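Local coordinates for KDGF (Halomonas sp., PDB 5FQ0), which probably converts the unsaturated monouronates released from pectin or alginate to linear ketonized sugars, as a small metal-binding cupin, at residues C36-R41 / D97-D102. Residues are numbered along the deposited sequence; the frame is centred on the assembly and turned at random.
Sequences CVKFDR and DSLVID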
# COMPACT_ATOMS: atom_id res chain seq x y z
N CYS B 36 6.23 -5.15 2.68
CA CYS B 36 5.72 -5.01 4.05
C CYS B 36 6.96 -4.99 4.95
O CYS B 36 7.75 -5.93 4.91
CB CYS B 36 4.78 -6.17 4.43
SG CYS B 36 4.15 -6.10 6.12
N VAL B 37 7.12 -3.92 5.74
CA VAL B 37 8.31 -3.76 6.62
C VAL B 37 7.90 -3.74 8.11
O VAL B 37 7.02 -2.99 8.53
CB VAL B 37 9.14 -2.47 6.28
CG1 VAL B 37 10.52 -2.50 6.99
CG2 VAL B 37 9.33 -2.33 4.76
N LYS B 38 8.55 -4.61 8.88
CA LYS B 38 8.27 -4.76 10.31
C LYS B 38 9.42 -4.22 11.16
O LYS B 38 10.57 -4.69 11.03
CB LYS B 38 8.07 -6.25 10.66
CG LYS B 38 7.73 -6.49 12.13
CD LYS B 38 7.22 -7.91 12.36
CE LYS B 38 8.24 -8.97 11.94
NZ LYS B 38 9.42 -9.12 12.82
N PHE B 39 9.09 -3.30 12.06
CA PHE B 39 10.06 -2.67 12.94
C PHE B 39 9.82 -3.14 14.37
O PHE B 39 8.71 -3.19 14.83
CB PHE B 39 9.83 -1.15 12.93
CG PHE B 39 10.34 -0.44 11.72
CD1 PHE B 39 9.79 -0.66 10.47
CD2 PHE B 39 11.35 0.55 11.86
CE1 PHE B 39 10.25 0.05 9.36
CE2 PHE B 39 11.82 1.24 10.76
CZ PHE B 39 11.27 1.00 9.51
N ASP B 40 10.90 -3.47 15.07
CA ASP B 40 10.87 -3.55 16.51
C ASP B 40 10.69 -2.14 17.04
O ASP B 40 10.98 -1.17 16.35
CB ASP B 40 12.22 -4.08 16.98
CG ASP B 40 12.42 -5.52 16.61
OD1 ASP B 40 11.48 -6.20 16.13
OD2 ASP B 40 13.53 -5.99 16.86
N ARG B 41 10.17 -2.03 18.26
CA ARG B 41 10.02 -0.72 18.88
C ARG B 41 11.37 0.02 18.99
O ARG B 41 12.38 -0.56 19.37
CB ARG B 41 9.37 -0.89 20.23
CG ARG B 41 9.46 0.28 21.16
CD ARG B 41 9.68 -0.41 22.49
NE ARG B 41 8.52 -0.38 23.33
CZ ARG B 41 8.29 -1.19 24.36
NH1 ARG B 41 9.09 -2.20 24.67
NH2 ARG B 41 7.22 -0.97 25.07
N ASP B 97 6.59 -4.76 16.72
CA ASP B 97 5.88 -5.19 15.51
C ASP B 97 5.10 -4.05 14.83
O ASP B 97 3.95 -4.24 14.45
CB ASP B 97 4.91 -6.33 15.89
CG ASP B 97 5.65 -7.58 16.39
OD1 ASP B 97 6.85 -7.73 16.13
OD2 ASP B 97 5.01 -8.40 17.07
N SER B 98 5.70 -2.86 14.70
CA SER B 98 5.04 -1.81 13.94
C SER B 98 5.21 -2.16 12.43
O SER B 98 6.30 -2.51 12.00
CB SER B 98 5.65 -0.45 14.24
OG SER B 98 5.33 -0.05 15.56
N LEU B 99 4.12 -2.09 11.66
CA LEU B 99 4.16 -2.49 10.25
C LEU B 99 3.88 -1.32 9.33
O LEU B 99 2.92 -0.58 9.56
CB LEU B 99 3.13 -3.60 9.96
CG LEU B 99 3.25 -4.91 10.76
CD1 LEU B 99 2.07 -5.85 10.42
CD2 LEU B 99 4.56 -5.57 10.40
N VAL B 100 4.70 -1.15 8.31
CA VAL B 100 4.44 -0.13 7.29
C VAL B 100 4.55 -0.81 5.91
O VAL B 100 5.44 -1.64 5.67
CB VAL B 100 5.37 1.13 7.46
CG1 VAL B 100 6.87 0.75 7.42
CG2 VAL B 100 5.04 2.24 6.44
N ILE B 101 3.64 -0.47 5.02
CA ILE B 101 3.75 -0.93 3.64
C ILE B 101 4.48 0.18 2.90
O ILE B 101 3.93 1.30 2.75
CB ILE B 101 2.35 -1.19 3.01
CG1 ILE B 101 1.47 -2.01 3.94
CG2 ILE B 101 2.51 -1.99 1.73
CD1 ILE B 101 2.10 -3.31 4.41
N ASP B 102 5.72 -0.08 2.49
CA ASP B 102 6.42 0.86 1.63
C ASP B 102 6.05 0.57 0.18
O ASP B 102 6.20 -0.57 -0.28
CB ASP B 102 7.93 0.78 1.80
CG ASP B 102 8.40 1.44 3.06
OD1 ASP B 102 7.76 2.41 3.52
OD2 ASP B 102 9.44 0.98 3.56
O HOH W 1 8.56 -9.80 15.38
O HOH W 2 8.88 -6.34 17.20
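D97 OD1 takes two water-mediated links to 36-41. One water joins it to K38 NZ, 2.8 Å from each atom. A second water joins it to D40 OD1 and also accepts from D97 N. K38 NZ and D97 OD1 stay 4.4 Å apart, beyond a salt bridge. K38 runs alongside L99, its CB 3.6 Å from L99 CD2. The chain bends at chi3 and chi4 (59° and 73°), and the amine also hydrogen-bonds Q22 and makes a cation-pi contact with W14. A methionine in place of K38 would probably leave the carboxylate of D97 without its water-bridged positive partner and OE1 of Q22 without its lysine donor. The strands are neighbours in the larger antiparallel sheet of the cupin beta-sandwich. V37 pairs with V100 and F39 with S98 as hydrogen-bonded pairs. The V37 N to V100 O bond is 2.8 Å and nearly straight. At the start of strand 98-105, D97 and S98 together lie opposite F39 in a G1 beta bulge. On the face shared by V37, F39, S98 and V100, F39 CE1 meets V100 CG1 obliquely at 4.0 Å, and F64 packs edge-to-face on the F39 ring. V37 CG2 touches D102 OD2 at 3.5 Å, and the D102 side chain lies about 6 Å from nickel. On the other face C36 SG rests 3.9 Å from I101 CD1, and aromatic packing from the neighbouring subunit reaches both.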